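Local coordinates for protein KLLA0F12672p (Kluyveromyces lactis, PDB 4M3O) that probably dephosphorylates the C-terminal domain of the largest RNA polymerase II subunit and is represented here by its zinc-binding N-terminal domain, of the Rtr1/RPAP2 family, at residues Gln59-Leu64 / Gly75-Ser80; Gln121-Gln126 / Ile149-Glu154; Met2-Glu7 / Asp45-Lys50; Leu22-Val27 / Ala131-Val136. All coordinates share one frame; numbering follows the deposited sequence.

Interaction 1 lies nearest the middle of the chain and carries Cys79, one of the four zinc ligands. Interaction 2 packs against it, with centres 12 Å apart: the rings of Tyr61 and Tyr123 meet, Tyr61 CE1 to Tyr123 CD2 being 3.6 Å. Interaction 3 lies 14 Å from interaction 1, centre to centre. Met49 CE touches the Tyr76 ring there, and Met49 O takes a probable hydrogen bond from Tyr123 OH of interaction 2 at 2.7 Å. Helix 46-52 thus meets both. Interaction 4 is peripheral, its centre 21 Å from that of interaction 1. Its loop still reaches inward, with Leu132 CD1 3.6 Å from Asp60 OD2.

Interaction 1. Residues Gln59-Leu64 / Gly75-Ser80; sequences QDYADL and GYPLCS. With ZN (zinc ion), chain C.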
loop_
_atom_site.group_PDB
_atom_site.type_symbol
_atom_site.label_atom_id
_atom_site.label_comp_id
_atom_site.label_asym_id
_atom_site.label_seq_id
_atom_site.Cartn_x
_atom_site.Cartn_y
_atom_site.Cartn_z
ATOM N N GLN A 59 -7.577 -6.821 -0.748
ATOM C CA GLN A 59 -7.944 -6.473 -2.102
ATOM C C GLN A 59 -7.438 -5.078 -2.525
ATOM O O GLN A 59 -7.065 -4.911 -3.651
ATOM C CB GLN A 59 -9.473 -6.465 -2.273
ATOM C CG GLN A 59 -9.874 -6.255 -3.754
ATOM C CD GLN A 59 -9.298 -7.360 -4.609
ATOM O OE1 GLN A 59 -9.489 -8.525 -4.292
ATOM N NE2 GLN A 59 -8.535 -7.007 -5.640
ATOM N N ASP A 60 -7.486 -4.090 -1.654
ATOM C CA ASP A 60 -6.916 -2.773 -1.988
ATOM C C ASP A 60 -5.437 -2.873 -2.251
ATOM O O ASP A 60 -4.924 -2.163 -3.074
ATOM C CB ASP A 60 -7.040 -1.747 -0.833
ATOM C CG ASP A 60 -8.457 -1.452 -0.413
ATOM O OD1 ASP A 60 -9.395 -1.594 -1.261
ATOM O OD2 ASP A 60 -8.597 -1.075 0.793
ATOM N N TYR A 61 -4.743 -3.745 -1.510
ATOM C CA TYR A 61 -3.322 -4.005 -1.746
ATOM C C TYR A 61 -3.079 -4.643 -3.113
ATOM O O TYR A 61 -2.250 -4.146 -3.868
ATOM C CB TYR A 61 -2.648 -4.862 -0.633
ATOM C CG TYR A 61 -1.160 -5.032 -0.876
ATOM C CD1 TYR A 61 -0.231 -4.004 -0.569
ATOM C CD2 TYR A 61 -0.665 -6.178 -1.441
ATOM C CE1 TYR A 61 1.127 -4.155 -0.782
ATOM C CE2 TYR A 61 0.690 -6.323 -1.688
ATOM C CZ TYR A 61 1.581 -5.302 -1.366
ATOM O OH TYR A 61 2.902 -5.500 -1.644
ATOM N N ALA A 62 -3.799 -5.691 -3.433
ATOM C CA ALA A 62 -3.734 -6.290 -4.797
ATOM C C ALA A 62 -3.993 -5.267 -5.891
ATOM O O ALA A 62 -3.303 -5.277 -6.914
ATOM C CB ALA A 62 -4.727 -7.451 -4.964
ATOM N N ASP A 63 -4.954 -4.367 -5.688
ATOM C CA ASP A 63 -5.194 -3.339 -6.669
ATOM C C ASP A 63 -4.034 -2.321 -6.718
ATOM O O ASP A 63 -3.663 -1.871 -7.812
ATOM C CB ASP A 63 -6.505 -2.599 -6.364
ATOM C CG ASP A 63 -7.750 -3.568 -6.291
ATOM O OD1 ASP A 63 -7.718 -4.697 -6.822
ATOM O OD2 ASP A 63 -8.759 -3.203 -5.656
ATOM N N LEU A 64 -3.477 -1.966 -5.540
ATOM C CA LEU A 64 -2.258 -1.160 -5.482
ATOM C C LEU A 64 -1.174 -1.737 -6.416
ATOM O O LEU A 64 -0.526 -1.015 -7.204
ATOM C CB LEU A 64 -1.768 -1.059 -4.033
ATOM C CG LEU A 64 -0.587 -0.144 -3.689
ATOM C CD1 LEU A 64 -0.283 -0.016 -2.212
ATOM C CD2 LEU A 64 0.685 -0.615 -4.327
ATOM N N GLY A 75 5.503 -4.126 -7.989
ATOM C CA GLY A 75 4.337 -4.177 -7.144
ATOM C C GLY A 75 4.597 -3.859 -5.684
ATOM O O GLY A 75 3.781 -3.204 -5.039
ATOM N N TYR A 76 5.731 -4.283 -5.193
ATOM C CA TYR A 76 6.098 -4.058 -3.765
ATOM C C TYR A 76 6.429 -2.592 -3.526
ATOM O O TYR A 76 7.372 -2.075 -4.116
ATOM C CB TYR A 76 7.253 -4.966 -3.337
ATOM C CG TYR A 76 7.530 -5.092 -1.835
ATOM C CD1 TYR A 76 6.500 -5.369 -0.934
ATOM C CD2 TYR A 76 8.849 -4.968 -1.342
ATOM C CE1 TYR A 76 6.749 -5.546 0.404
ATOM C CE2 TYR A 76 9.135 -5.140 0.026
ATOM C CZ TYR A 76 8.080 -5.389 0.891
ATOM O OH TYR A 76 8.278 -5.587 2.224
ATOM N N PRO A 77 5.576 -1.896 -2.731
ATOM C CA PRO A 77 5.615 -0.438 -2.597
ATOM C C PRO A 77 6.977 0.172 -2.139
ATOM O O PRO A 77 7.263 1.273 -2.491
ATOM C CB PRO A 77 4.473 -0.114 -1.591
ATOM C CG PRO A 77 3.612 -1.311 -1.576
ATOM C CD PRO A 77 4.425 -2.490 -2.025
ATOM N N LEU A 78 7.798 -0.577 -1.417
ATOM C CA LEU A 78 9.154 -0.129 -1.038
ATOM C C LEU A 78 10.158 -0.106 -2.191
ATOM O O LEU A 78 11.237 0.419 -2.026
ATOM C CB LEU A 78 9.722 -1.032 0.007
ATOM C CG LEU A 78 9.101 -0.923 1.401
ATOM C CD1 LEU A 78 9.565 -2.157 2.153
ATOM C CD2 LEU A 78 9.603 0.358 2.110
ATOM N N CYS A 79 9.792 -0.649 -3.340
ATOM C CA CYS A 79 10.730 -0.801 -4.437
ATOM C C CYS A 79 10.625 0.342 -5.433
ATOM O O CYS A 79 9.511 0.787 -5.762
ATOM C CB CYS A 79 10.380 -2.063 -5.196
ATOM S SG CYS A 79 11.633 -2.666 -6.351
ATOM N N SER A 80 11.757 0.754 -5.981
ATOM C CA SER A 80 11.764 1.790 -7.001
ATOM C C SER A 80 12.221 1.231 -8.348
ATOM O O SER A 80 12.553 1.983 -9.234
ATOM C CB SER A 80 12.686 2.942 -6.558
ATOM O OG SER A 80 13.988 2.441 -6.355
HETATM ZN ZN ZN C . 10.861 -4.819 -6.571
#
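Tyr61 meets Pro77 with the hydroxyl end of its ring. Tyr61 OH lies 3.4 Å from Pro77 CD, and Tyr61 CE1 lies 3.9 Å from Pro77 CG. The proline comes to the ring obliquely. Tyr61 holds CG anti to its backbone N (chi1 -176°), which carries the hydroxyl end toward Pro77. Its hydroxyl also reaches the edge of the Tyr76 ring, with Tyr61 OH 3.7 Å from Tyr76 CD1. This is the close part of the contact. The Leu64 side is looser: Leu64 CD2 stays 4.1 Å from both Pro77 CG and Gly75 O. No hydrogen bond joins the two segments, and Tyr61 OH bonds instead to Ser120. On the solvent side of the helix, Gln59 NE2 donates to Asp63 OD1 at 2.7 Å. The type I turn from Tyr76 to Cys79 carries the chain on to the metal, where Cys79 SG binds zinc at 2.3 Å. Cys74, Cys112 and His116 complete this zinc-finger site. The contact therefore joins helix 58-70 to the zinc-binding loop 75-80. Helix 114-125 packs against Tyr61 and Tyr76, while Val43 of strand 42-43 and Met49 of helix 46-52 pack against Pro77.

Interaction 2. Residues Gln121-Gln126 / Ile149-Glu154; sequences QFYQFQ and IQLLEE
The side-chain amide of Gln126 pairs with the backbone of Gln150 through both of its polar atoms. Gln150 N donates to Gln126 OE1 at 2.8 Å, and Gln126 NE2 donates to Gln150 O at 2.7 Å. Both bonds are nearly straight, at 167° and 163°. Gln126 NE2 also donates to Phe122 O at 2.9 Å, coming from above that carbonyl's plane. Three bonds thus fix the rotation of the amide. Phe122 stands beside it and presents two aspects of its ring. Leu152 CB sits over one face in a CH-pi contact, 4.0 Å from the ring centroid, and the two side chains cross at about a right angle. At the ring edge, Phe122 CE1 approaches Gln150 O to 3.2 Å. Tyr123 meets the loop through Leu151 and Ile149. It lies side by side with Leu151, pointing the same way, with Tyr123 CD1 3.5 Å from Leu151 CD2. Ile149 instead crosses the tyrosine at about a right angle, its CG2 4.0 Å from Tyr123 CD1. The extended chain 149-153 is thus laid along the end of helix 114-125. Helix 46-52 lies beyond, where Leu151 packs on Ala46 and Met49. Farther along the loop, Glu154 bonds to the zinc ligand His116.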
loop_
_atom_site.group_PDB
_atom_site.type_symbol
_atom_site.label_atom_id
_atom_site.label_comp_id
_atom_site.label_asym_id
_atom_site.label_seq_id
_atom_site.Cartn_x
_atom_site.Cartn_y
_atom_site.Cartn_z
ATOM N N GLN A 121 3.631 -10.948 -0.921
ATOM C CA GLN A 121 2.741 -11.953 -0.334
ATOM C C GLN A 121 2.749 -11.969 1.234
ATOM O O GLN A 121 1.701 -12.002 1.889
ATOM C CB GLN A 121 3.290 -13.344 -0.708
ATOM C CG GLN A 121 3.081 -13.703 -2.153
ATOM C CD GLN A 121 3.445 -15.170 -2.382
ATOM O OE1 GLN A 121 4.547 -15.612 -2.063
ATOM N NE2 GLN A 121 2.489 -15.934 -2.846
ATOM N N PHE A 122 3.956 -11.904 1.792
ATOM C CA PHE A 122 4.156 -11.896 3.231
ATOM C C PHE A 122 3.393 -10.731 3.845
ATOM O O PHE A 122 2.656 -10.892 4.845
ATOM C CB PHE A 122 5.653 -11.811 3.528
ATOM C CG PHE A 122 6.027 -11.965 4.987
ATOM C CD1 PHE A 122 6.131 -10.860 5.818
ATOM C CD2 PHE A 122 6.338 -13.228 5.545
ATOM C CE1 PHE A 122 6.539 -10.998 7.158
ATOM C CE2 PHE A 122 6.697 -13.364 6.906
ATOM C CZ PHE A 122 6.809 -12.232 7.692
ATOM N N TYR A 123 3.534 -9.561 3.226
ATOM C CA TYR A 123 2.818 -8.374 3.709
ATOM C C TYR A 123 1.305 -8.535 3.532
ATOM O O TYR A 123 0.561 -8.234 4.434
ATOM C CB TYR A 123 3.316 -7.143 2.980
ATOM C CG TYR A 123 2.774 -5.820 3.401
ATOM C CD1 TYR A 123 3.205 -5.209 4.576
ATOM C CD2 TYR A 123 1.848 -5.146 2.605
ATOM C CE1 TYR A 123 2.699 -3.975 4.943
ATOM C CE2 TYR A 123 1.351 -3.885 2.951
ATOM C CZ TYR A 123 1.785 -3.307 4.140
ATOM O OH TYR A 123 1.323 -2.051 4.471
ATOM N N GLN A 124 0.862 -8.988 2.356
ATOM C CA GLN A 124 -0.564 -9.084 2.044
ATOM C C GLN A 124 -1.243 -10.058 2.937
ATOM O O GLN A 124 -2.360 -9.793 3.409
ATOM C CB GLN A 124 -0.802 -9.470 0.575
ATOM C CG GLN A 124 -2.276 -9.494 0.297
ATOM C CD GLN A 124 -2.629 -10.071 -1.037
ATOM O OE1 GLN A 124 -2.152 -11.114 -1.375
ATOM N NE2 GLN A 124 -3.540 -9.418 -1.768
ATOM N N PHE A 125 -0.613 -11.222 3.147
ATOM C CA PHE A 125 -1.190 -12.220 4.060
ATOM C C PHE A 125 -1.559 -11.637 5.426
ATOM O O PHE A 125 -2.481 -12.132 6.066
ATOM C CB PHE A 125 -0.219 -13.391 4.285
ATOM C CG PHE A 125 0.026 -14.218 3.072
ATOM C CD1 PHE A 125 -0.926 -14.374 2.118
ATOM C CD2 PHE A 125 1.213 -14.912 2.939
ATOM C CE1 PHE A 125 -0.696 -15.160 0.997
ATOM C CE2 PHE A 125 1.462 -15.702 1.849
ATOM C CZ PHE A 125 0.497 -15.846 0.869
ATOM N N GLN A 126 -0.897 -10.574 5.865
ATOM C CA GLN A 126 -1.203 -10.077 7.184
ATOM C C GLN A 126 -2.259 -8.974 7.164
ATOM O O GLN A 126 -2.650 -8.501 8.183
ATOM C CB GLN A 126 0.053 -9.507 7.846
ATOM C CG GLN A 126 1.162 -10.545 8.029
ATOM C CD GLN A 126 2.447 -9.829 8.364
ATOM O OE1 GLN A 126 2.611 -9.388 9.459
ATOM N NE2 GLN A 126 3.355 -9.699 7.418
ATOM N N ILE A 149 2.432 -5.337 12.056
ATOM C CA ILE A 149 2.609 -6.023 10.801
ATOM C C ILE A 149 4.114 -6.266 10.697
ATOM O O ILE A 149 4.881 -5.421 11.109
ATOM C CB ILE A 149 2.087 -5.186 9.582
ATOM C CG1 ILE A 149 0.653 -4.736 9.805
ATOM C CG2 ILE A 149 2.101 -6.007 8.291
ATOM C CD1 ILE A 149 -0.390 -5.820 10.045
ATOM N N GLN A 150 4.494 -7.406 10.142
ATOM C CA GLN A 150 5.893 -7.828 10.016
ATOM C C GLN A 150 6.295 -7.672 8.540
ATOM O O GLN A 150 5.491 -8.002 7.656
ATOM C CB GLN A 150 6.002 -9.302 10.311
ATOM C CG GLN A 150 5.456 -9.806 11.611
ATOM C CD GLN A 150 6.379 -9.377 12.689
ATOM O OE1 GLN A 150 7.506 -9.920 12.863
ATOM N NE2 GLN A 150 5.984 -8.289 13.321
ATOM N N LEU A 151 7.522 -7.252 8.295
ATOM C CA LEU A 151 8.025 -7.109 6.922
ATOM C C LEU A 151 9.139 -8.143 6.694
ATOM O O LEU A 151 9.982 -8.307 7.516
ATOM C CB LEU A 151 8.634 -5.718 6.740
ATOM C CG LEU A 151 7.614 -4.600 6.824
ATOM C CD1 LEU A 151 8.291 -3.282 6.530
ATOM C CD2 LEU A 151 6.459 -4.777 5.900
ATOM N N LEU A 152 9.157 -8.808 5.576
ATOM C CA LEU A 152 10.161 -9.789 5.307
ATOM C C LEU A 152 11.434 -9.187 4.752
ATOM O O LEU A 152 11.388 -8.491 3.783
ATOM C CB LEU A 152 9.600 -10.783 4.320
ATOM C CG LEU A 152 10.525 -11.848 3.799
ATOM C CD1 LEU A 152 10.945 -12.762 4.925
ATOM C CD2 LEU A 152 9.850 -12.613 2.703
ATOM N N GLU A 153 12.570 -9.464 5.373
ATOM C CA GLU A 153 13.859 -9.025 4.840
ATOM C C GLU A 153 14.088 -9.667 3.454
ATOM O O GLU A 153 13.857 -10.898 3.260
ATOM C CB GLU A 153 14.984 -9.442 5.793
ATOM C CG GLU A 153 14.933 -8.766 7.183
ATOM C CD GLU A 153 13.960 -9.432 8.182
ATOM O OE1 GLU A 153 13.341 -10.466 7.801
ATOM O OE2 GLU A 153 13.851 -8.956 9.354
ATOM N N GLU A 154 14.575 -8.882 2.504
ATOM C CA GLU A 154 14.792 -9.386 1.153
ATOM C C GLU A 154 15.747 -10.525 1.143
ATOM O O GLU A 154 15.523 -11.536 0.429
ATOM C CB GLU A 154 15.452 -8.335 0.235
ATOM C CG GLU A 154 14.496 -7.447 -0.505
ATOM C CD GLU A 154 14.414 -6.077 0.119
ATOM O OE1 GLU A 154 14.643 -6.024 1.359
ATOM O OE2 GLU A 154 14.142 -5.081 -0.634
#

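Interaction 3. Residues Met2-Glu7 / Asp45-Lys50; sequences MATIEE and DARTMK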
loop_
_atom_site.group_PDB
_atom_site.type_symbol
_atom_site.label_atom_id
_atom_site.label_comp_id
_atom_site.label_asym_id
_atom_site.label_seq_id
_atom_site.Cartn_x
_atom_site.Cartn_y
_atom_site.Cartn_z
ATOM N N MET A 2 10.218 10.020 -1.860
ATOM C CA MET A 2 9.625 8.795 -1.332
ATOM C C MET A 2 8.645 9.124 -0.203
ATOM O O MET A 2 8.829 10.102 0.529
ATOM C CB MET A 2 10.733 7.916 -0.773
ATOM C CG MET A 2 11.634 7.343 -1.850
ATOM S SD MET A 2 12.224 5.745 -1.310
ATOM C CE MET A 2 12.312 4.860 -2.854
ATOM N N ALA A 3 7.608 8.309 -0.050
ATOM C CA ALA A 3 6.512 8.627 0.856
ATOM C C ALA A 3 6.798 8.154 2.286
ATOM O O ALA A 3 7.312 7.022 2.510
ATOM C CB ALA A 3 5.221 7.981 0.355
ATOM N N THR A 4 6.380 8.989 3.231
ATOM C CA THR A 4 6.573 8.757 4.676
ATOM C C THR A 4 5.267 8.968 5.411
ATOM O O THR A 4 4.356 9.533 4.855
ATOM C CB THR A 4 7.576 9.766 5.272
ATOM O OG1 THR A 4 8.706 9.888 4.389
ATOM C CG2 THR A 4 8.089 9.326 6.642
ATOM N N ILE A 5 5.197 8.503 6.660
ATOM C CA ILE A 5 4.032 8.695 7.535
ATOM C C ILE A 5 3.560 10.154 7.575
ATOM O O ILE A 5 2.331 10.493 7.432
ATOM C CB ILE A 5 4.399 8.253 8.964
ATOM C CG1 ILE A 5 4.623 6.755 8.991
ATOM C CG2 ILE A 5 3.308 8.678 9.938
ATOM C CD1 ILE A 5 4.857 6.151 10.348
ATOM N N GLU A 6 4.562 11.024 7.741
ATOM C CA GLU A 6 4.356 12.480 7.862
ATOM C C GLU A 6 3.642 13.043 6.646
ATOM O O GLU A 6 2.687 13.813 6.731
ATOM C CB GLU A 6 5.731 13.179 8.052
ATOM C CG GLU A 6 6.364 13.038 9.474
ATOM C CD GLU A 6 6.602 11.600 9.971
ATOM O OE1 GLU A 6 7.202 10.748 9.234
ATOM O OE2 GLU A 6 6.189 11.314 11.129
ATOM N N GLU A 7 4.157 12.680 5.501
ATOM C CA GLU A 7 3.547 13.026 4.212
ATOM C C GLU A 7 2.099 12.531 4.031
ATOM O O GLU A 7 1.212 13.266 3.594
ATOM C CB GLU A 7 4.411 12.386 3.139
ATOM C CG GLU A 7 4.810 13.300 2.023
ATOM C CD GLU A 7 4.245 12.862 0.723
ATOM O OE1 GLU A 7 3.008 12.907 0.573
ATOM O OE2 GLU A 7 5.036 12.456 -0.135
ATOM N N ASP A 45 10.335 3.562 3.877
ATOM C CA ASP A 45 10.940 2.727 4.866
ATOM C C ASP A 45 9.930 1.799 5.514
ATOM O O ASP A 45 8.709 1.884 5.290
ATOM C CB ASP A 45 11.549 3.644 5.992
ATOM C CG ASP A 45 10.505 4.651 6.573
ATOM O OD1 ASP A 45 10.879 5.692 7.203
ATOM O OD2 ASP A 45 9.284 4.437 6.347
ATOM N N ALA A 46 10.455 0.914 6.350
ATOM C CA ALA A 46 9.662 -0.062 7.073
ATOM C C ALA A 46 8.549 0.553 7.907
ATOM O O ALA A 46 7.418 -0.005 7.976
ATOM C CB ALA A 46 10.573 -0.919 7.947
ATOM N N ARG A 47 8.840 1.677 8.543
ATOM C CA ARG A 47 7.894 2.194 9.527
ATOM C C ARG A 47 6.662 2.723 8.791
ATOM O O ARG A 47 5.523 2.626 9.287
ATOM C CB ARG A 47 8.547 3.247 10.471
ATOM C CG ARG A 47 8.841 4.605 9.863
ATOM C CD ARG A 47 9.527 5.558 10.855
ATOM N NE ARG A 47 8.601 6.427 11.584
ATOM C CZ ARG A 47 8.067 7.561 11.114
ATOM N NH1 ARG A 47 8.309 8.014 9.867
ATOM N NH2 ARG A 47 7.242 8.249 11.889
ATOM N N THR A 48 6.886 3.277 7.603
ATOM C CA THR A 48 5.816 3.790 6.808
ATOM C C THR A 48 4.930 2.622 6.233
ATOM O O THR A 48 3.707 2.636 6.249
ATOM C CB THR A 48 6.369 4.724 5.707
ATOM O OG1 THR A 48 7.176 5.775 6.281
ATOM C CG2 THR A 48 5.189 5.351 4.927
ATOM N N MET A 49 5.609 1.585 5.800
ATOM C CA MET A 49 5.014 0.371 5.271
ATOM C C MET A 49 4.126 -0.269 6.334
ATOM O O MET A 49 2.951 -0.657 6.069
ATOM C CB MET A 49 6.189 -0.479 4.827
ATOM C CG MET A 49 5.954 -1.515 3.816
ATOM S SD MET A 49 5.129 -1.015 2.293
ATOM C CE MET A 49 4.805 -2.725 1.919
ATOM N N LYS A 50 4.586 -0.267 7.582
ATOM C CA LYS A 50 3.764 -0.811 8.683
ATOM C C LYS A 50 2.584 0.108 9.019
ATOM O O LYS A 50 1.504 -0.376 9.349
ATOM C CB LYS A 50 4.546 -1.018 9.937
ATOM C CG LYS A 50 5.690 -2.020 9.841
ATOM C CD LYS A 50 6.724 -1.736 10.971
ATOM C CE LYS A 50 7.935 -2.658 10.870
ATOM N NZ LYS A 50 7.692 -3.974 11.528
#
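The start of helix 5-13 meets the first turn of helix 46-52, and the backbones come nearest at Ile5 and Thr48, whose CA atoms are 5.3 Å apart. Strands 2-3 and 42-43, paired in parallel, come just before these two helices, so the contact follows that small sheet. Thr48 points into the junction. Its OG1 accepts a weak bond from Ile5 N at 3.4 Å, with a bent angle of 133°. Its CG2 rests 3.6 Å from Ala3 O. Asp45, at the N-cap of helix 46-52, accepts a capping bond from Thr48 N at Asp45 OD2, 2.9 Å. Arg47 reaches across the outer side. Its CG lies between the backbone N and the carbonyl carbon (chi1 73°), and the chain bends at chi3 to bring the guanidinium over the first turn of the other helix. Glu6 meets that group at its edge, the two planes only 15° apart. Arg47 NH1 donates to the syn lone pair of Glu6 OE1 at 3.0 Å, in a nearly straight bond. The second arm, Arg47 NH2 to Glu6 OE2, is weak at 3.3 Å. Ile5 CD1 covers one guanidinium face above its centre, 3.5 Å from Arg47 NH2, and Thr4 CG2 touches the edge. An alanine at Ile5 is likely to leave that face without its apolar cover and the arginine freer to swing from Glu6. The two helix starts are thus joined by a surface ion pair backed by an aliphatic side chain, beside a weak backbone link through Thr48.

Interaction 4. Residues Leu22-Val27 / Ala131-Val136; sequences LTIREV and ALFARV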
loop_
_atom_site.group_PDB
_atom_site.type_symbol
_atom_site.label_atom_id
_atom_site.label_comp_id
_atom_site.label_asym_id
_atom_site.label_seq_id
_atom_site.Cartn_x
_atom_site.Cartn_y
_atom_site.Cartn_z
ATOM N N LEU A 22 -16.414 9.325 10.160
ATOM C CA LEU A 22 -16.313 9.522 8.719
ATOM C C LEU A 22 -17.511 8.945 8.007
ATOM O O LEU A 22 -18.047 7.891 8.411
ATOM C CB LEU A 22 -15.063 8.817 8.216
ATOM C CG LEU A 22 -13.766 9.344 8.729
ATOM C CD1 LEU A 22 -12.623 8.516 8.171
ATOM C CD2 LEU A 22 -13.606 10.834 8.378
ATOM N N THR A 23 -17.917 9.611 6.938
ATOM C CA THR A 23 -18.880 9.025 6.016
ATOM C C THR A 23 -18.144 8.006 5.117
ATOM O O THR A 23 -16.889 8.000 5.004
ATOM C CB THR A 23 -19.522 10.072 5.087
ATOM O OG1 THR A 23 -18.529 10.623 4.220
ATOM C CG2 THR A 23 -20.219 11.269 5.870
ATOM N N ILE A 24 -18.943 7.206 4.446
ATOM C CA ILE A 24 -18.490 6.269 3.434
ATOM C C ILE A 24 -17.756 6.972 2.324
ATOM O O ILE A 24 -16.714 6.492 1.872
ATOM C CB ILE A 24 -19.660 5.392 2.881
ATOM C CG1 ILE A 24 -20.351 4.609 4.038
ATOM C CG2 ILE A 24 -19.093 4.332 1.919
ATOM C CD1 ILE A 24 -21.866 4.370 3.928
ATOM N N ARG A 25 -18.208 8.149 1.918
ATOM C CA ARG A 25 -17.493 8.876 0.848
ATOM C C ARG A 25 -16.139 9.368 1.261
ATOM O O ARG A 25 -15.256 9.473 0.422
ATOM C CB ARG A 25 -18.249 10.108 0.335
ATOM C CG ARG A 25 -19.457 9.773 -0.492
ATOM C CD ARG A 25 -19.060 9.327 -1.897
ATOM N NE ARG A 25 -19.845 8.208 -2.379
ATOM C CZ ARG A 25 -21.112 8.261 -2.714
ATOM N NH1 ARG A 25 -21.818 9.410 -2.647
ATOM N NH2 ARG A 25 -21.686 7.177 -3.166
ATOM N N GLU A 26 -16.005 9.784 2.529
ATOM C CA GLU A 26 -14.756 10.333 3.026
ATOM C C GLU A 26 -13.756 9.176 3.155
ATOM O O GLU A 26 -12.637 9.351 2.852
ATOM C CB GLU A 26 -14.968 11.027 4.355
ATOM C CG GLU A 26 -15.731 12.351 4.238
ATOM C CD GLU A 26 -16.262 12.874 5.571
ATOM O OE1 GLU A 26 -16.299 14.110 5.726
ATOM O OE2 GLU A 26 -16.653 12.064 6.456
ATOM N N VAL A 27 -14.200 8.019 3.606
ATOM C CA VAL A 27 -13.366 6.802 3.664
ATOM C C VAL A 27 -12.863 6.425 2.263
ATOM O O VAL A 27 -11.674 6.157 2.047
ATOM C CB VAL A 27 -14.137 5.617 4.254
ATOM C CG1 VAL A 27 -13.356 4.336 4.046
ATOM C CG2 VAL A 27 -14.372 5.797 5.751
ATOM N N ALA A 131 -13.520 -3.999 6.388
ATOM C CA ALA A 131 -13.722 -2.882 5.529
ATOM C C ALA A 131 -13.150 -1.710 6.273
ATOM O O ALA A 131 -13.227 -1.649 7.519
ATOM C CB ALA A 131 -15.211 -2.695 5.255
ATOM N N LEU A 132 -12.544 -0.807 5.517
ATOM C CA LEU A 132 -11.996 0.422 6.073
ATOM C C LEU A 132 -12.996 1.178 6.885
ATOM O O LEU A 132 -12.669 1.743 7.950
ATOM C CB LEU A 132 -11.526 1.348 4.975
ATOM C CG LEU A 132 -10.046 1.442 4.810
ATOM C CD1 LEU A 132 -9.640 0.192 4.027
ATOM C CD2 LEU A 132 -9.655 2.755 4.116
ATOM N N PHE A 133 -14.218 1.211 6.374
ATOM C CA PHE A 133 -15.303 1.959 6.992
ATOM C C PHE A 133 -15.563 1.354 8.386
ATOM O O PHE A 133 -15.931 2.099 9.276
ATOM C CB PHE A 133 -16.557 1.950 6.082
ATOM C CG PHE A 133 -17.746 2.642 6.679
ATOM C CD1 PHE A 133 -17.765 4.027 6.807
ATOM C CD2 PHE A 133 -18.856 1.907 7.103
ATOM C CE1 PHE A 133 -18.846 4.688 7.389
ATOM C CE2 PHE A 133 -19.955 2.559 7.671
ATOM C CZ PHE A 133 -19.955 3.950 7.803
ATOM N N ALA A 134 -15.292 0.048 8.591
ATOM C CA ALA A 134 -15.518 -0.622 9.908
ATOM C C ALA A 134 -14.328 -0.528 10.859
ATOM O O ALA A 134 -14.358 -1.058 11.985
ATOM C CB ALA A 134 -15.929 -2.082 9.722
ATOM N N ARG A 135 -13.294 0.207 10.466
ATOM C CA ARG A 135 -12.103 0.323 11.304
ATOM C C ARG A 135 -12.226 1.599 12.170
ATOM O O ARG A 135 -11.819 2.693 11.761
ATOM C CB ARG A 135 -10.836 0.322 10.436
ATOM C CG ARG A 135 -10.568 -1.013 9.765
ATOM C CD ARG A 135 -9.366 -0.931 8.830
ATOM N NE ARG A 135 -9.296 -2.090 7.954
ATOM C CZ ARG A 135 -8.205 -2.564 7.348
ATOM N NH1 ARG A 135 -7.010 -1.985 7.413
ATOM N NH2 ARG A 135 -8.340 -3.598 6.555
ATOM N N VAL A 136 -12.801 1.452 13.356
ATOM C CA VAL A 136 -13.207 2.644 14.130
ATOM C C VAL A 136 -11.999 3.512 14.466
ATOM O O VAL A 136 -11.004 3.052 15.033
ATOM C CB VAL A 136 -13.999 2.322 15.426
ATOM C CG1 VAL A 136 -15.013 1.181 15.184
ATOM C CG2 VAL A 136 -13.059 2.015 16.589
#
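Phe133 lays one face of its ring against Ile24. Ile24 CG1 forms a CH-pi contact 3.8 Å from the ring centroid, 15° off the normal. Val27 comes to the same ring at its edge, with Val27 CG2 4.0 Å from Phe133 CD1. A backbone oxygen also lies near the ring plane, Leu22 O being 3.5 Å from Phe133 CE1. The other branch of the valine turns to Leu132, where Val27 CG1 lies 3.6 Å from Leu132 CB. Val27 holds CG1 anti to its backbone N (chi1 169°), and this splits its two methyls between the neighbouring residues of the loop. A glycine in place of Val27 would probably leave a gap beside the edge of Phe133 and at Leu132 CB, with the ring resting on Ile24 alone for its side-chain contact across the segments. The next shell fixes the helix start. Thr23 and Glu26 form a capping box: Glu26 N donates to Thr23 OG1 at 3.2 Å, and Thr23 N donates to Glu26 OE2 at 2.8 Å. On the loop side, backbone bonds from Ala134 to Ala131 and from Arg135 to Leu132 curl the chain. Arg135 bonds to the carbonyls of Arg54 and Leu56, and to that of Glu130 within its own loop. No hydrogen bond crosses between the two segments. The chemistry implies that the loop after helix 114-125 is held to the start of helix 24-40 by apolar contact at the surface, while polar bonds shape each side separately.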